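PDB 2V75: nuclear polyadenylated RNA-binding protein NAB2 from Saccharomyces cerevisiae, which binds the poly(A) tails of mRNAs, protecting them from degradation by the exosome and contributing to tail-length control and nuclear export. Local coordinates for residues V36-N41 against V49-S54. Residues are numbered along the deposited sequence; the frame is centred on the assembly and turned at random.
Sequences VLLIVN and VDELAS
Leu-38 and Glu-51 mark the closest approach of the two backbones, their CA atoms 8.5 Å apart, where the end of helix 28-40 faces helix 45-55. The two are consecutive helices of the all-helical, PWI-like N-terminal domain, which is required for nuclear export of poly(A) RNA and binds Mlp1; a short turn brings helix 45-55 back beside helix 28-40. Leucine suits position 38 because its branched apolar end can lie over the Glu-51 methylenes and also approach Leu-52. Its CG lies beside the backbone N and anti to the carbonyl carbon (chi1 -72°), and from there CD1 reaches across. Leu-38 CD1 rests on the methylenes of Glu-51, 3.6 Å from Glu-51 CG, and Leu-38 CD2 touches the flank of that same CG at 4.0 Å. The two side chains cross at about a right angle, so the leucine fork meets the glutamate stem crosswise. Glutamate suits this half-open position because its methylenes pack against leucine while its polar end makes a second link between the same helices: the chain bends at chi2 (89°), and OE2 is hydrogen-bonded to Tyr-34 OH, one turn before Leu-38. Leu-52 is buried, and its apolar branches suit a place between helices: it also packs on Val-68 of helix 61-79, whose Ala-71, Phe-72 and Leu-75 receive Ile-39. Just past helix 28-40, the short side chain of Asn-41 lets its amide reach back, ND2 donating to Leu-37 O at 2.9 Å, nearly straight and on a lone pair. Between the neighbouring helices themselves there is also a looser methyl-to-methyl approach, Leu-38 CD1 to Leu-52 CD2 at 4.3 Å.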
loop_
_atom_site.group_PDB
_atom_site.type_symbol
_atom_site.label_atom_id
_atom_site.label_comp_id
_atom_site.label_asym_id
_atom_site.label_seq_id
_atom_site.Cartn_x
_atom_site.Cartn_y
_atom_site.Cartn_z
ATOM N N VAL A 36 -3.061 -5.486 -1.814
ATOM C CA VAL A 36 -4.491 -5.354 -1.906
ATOM C C VAL A 36 -5.199 -6.683 -1.739
ATOM O O VAL A 36 -6.252 -6.725 -1.132
ATOM C CB VAL A 36 -4.841 -4.649 -3.207
ATOM C CG1 VAL A 36 -6.345 -4.742 -3.499
ATOM C CG2 VAL A 36 -4.285 -3.219 -3.127
ATOM N N LEU A 37 -4.616 -7.778 -2.228
ATOM C CA LEU A 37 -5.137 -9.109 -1.975
ATOM C C LEU A 37 -5.216 -9.379 -0.464
ATOM O O LEU A 37 -6.227 -9.948 0.004
ATOM C CB LEU A 37 -4.243 -10.174 -2.632
ATOM C CG LEU A 37 -4.549 -11.641 -2.353
ATOM C CD1 LEU A 37 -5.819 -12.089 -3.042
ATOM C CD2 LEU A 37 -3.392 -12.535 -2.796
ATOM N N LEU A 38 -4.154 -9.033 0.255
ATOM C CA LEU A 38 -4.088 -9.314 1.705
ATOM C C LEU A 38 -5.142 -8.461 2.435
ATOM O O LEU A 38 -5.826 -8.943 3.309
ATOM C CB LEU A 38 -2.688 -9.013 2.230
ATOM C CG LEU A 38 -1.623 -10.030 1.770
ATOM C CD1 LEU A 38 -0.230 -9.535 2.124
ATOM C CD2 LEU A 38 -1.974 -11.415 2.325
ATOM N N ILE A 39 -5.315 -7.215 2.022
ATOM C CA ILE A 39 -6.175 -6.261 2.744
ATOM C C ILE A 39 -7.616 -6.555 2.455
ATOM O O ILE A 39 -8.407 -6.769 3.369
ATOM C CB ILE A 39 -5.873 -4.799 2.418
ATOM C CG1 ILE A 39 -4.519 -4.422 3.019
ATOM C CG2 ILE A 39 -7.046 -3.900 2.891
ATOM C CD1 ILE A 39 -3.981 -3.044 2.616
ATOM N N VAL A 40 -7.952 -6.668 1.173
ATOM C CA VAL A 40 -9.318 -6.926 0.813
ATOM C C VAL A 40 -9.856 -8.199 1.443
ATOM O O VAL A 40 -11.048 -8.319 1.698
ATOM C CB VAL A 40 -9.428 -7.040 -0.703
ATOM C CG1 VAL A 40 -10.612 -7.928 -1.064
ATOM C CG2 VAL A 40 -9.525 -5.619 -1.254
ATOM N N ASN A 41 -8.985 -9.170 1.692
ATOM C CA ASN A 41 -9.466 -10.406 2.264
ATOM C C ASN A 41 -9.514 -10.469 3.782
ATOM O O ASN A 41 -9.750 -11.538 4.347
ATOM C CB ASN A 41 -8.703 -11.581 1.671
ATOM C CG ASN A 41 -9.225 -11.935 0.297
ATOM O OD1 ASN A 41 -10.305 -12.523 0.170
ATOM N ND2 ASN A 41 -8.500 -11.516 -0.740
ATOM N N VAL A 49 1.698 -6.904 7.296
ATOM C CA VAL A 49 3.122 -6.533 7.338
ATOM C C VAL A 49 3.999 -7.775 7.458
ATOM O O VAL A 49 4.950 -7.977 6.681
ATOM C CB VAL A 49 3.381 -5.533 8.456
ATOM C CG1 VAL A 49 4.888 -5.211 8.556
ATOM C CG2 VAL A 49 2.620 -4.238 8.144
ATOM N N ASP A 50 3.612 -8.636 8.380
ATOM C CA ASP A 50 4.238 -9.955 8.527
ATOM C C ASP A 50 4.391 -10.706 7.193
ATOM O O ASP A 50 5.475 -11.196 6.894
ATOM C CB ASP A 50 3.422 -10.832 9.474
ATOM C CG ASP A 50 3.637 -10.498 10.907
ATOM O OD1 ASP A 50 4.588 -9.730 11.192
ATOM O OD2 ASP A 50 2.864 -11.042 11.742
ATOM N N GLU A 51 3.320 -10.799 6.400
ATOM C CA GLU A 51 3.322 -11.571 5.180
ATOM C C GLU A 51 4.265 -10.905 4.195
ATOM O O GLU A 51 5.062 -11.595 3.555
ATOM C CB GLU A 51 1.905 -11.758 4.608
ATOM C CG GLU A 51 1.784 -12.306 3.203
ATOM C CD GLU A 51 1.726 -13.830 3.137
ATOM O OE1 GLU A 51 2.198 -14.468 4.106
ATOM O OE2 GLU A 51 1.208 -14.364 2.124
ATOM N N LEU A 52 4.223 -9.582 4.082
ATOM C CA LEU A 52 5.084 -8.873 3.135
ATOM C C LEU A 52 6.581 -9.036 3.498
ATOM O O LEU A 52 7.448 -9.188 2.622
ATOM C CB LEU A 52 4.729 -7.390 3.091
ATOM C CG LEU A 52 3.353 -7.047 2.535
ATOM C CD1 LEU A 52 2.975 -5.528 2.815
ATOM C CD2 LEU A 52 3.338 -7.430 1.110
ATOM N N ALA A 53 6.854 -8.962 4.787
ATOM C CA ALA A 53 8.204 -9.164 5.304
ATOM C C ALA A 53 8.746 -10.550 4.986
ATOM O O ALA A 53 9.967 -10.723 4.827
ATOM C CB ALA A 53 8.270 -8.933 6.796
ATOM N N SER A 54 7.862 -11.545 4.977
ATOM C CA SER A 54 8.243 -12.873 4.537
ATOM C C SER A 54 8.570 -12.974 3.035
ATOM O O SER A 54 9.312 -13.828 2.642
ATOM C CB SER A 54 7.191 -13.906 4.942
ATOM O OG SER A 54 6.104 -13.950 4.053
#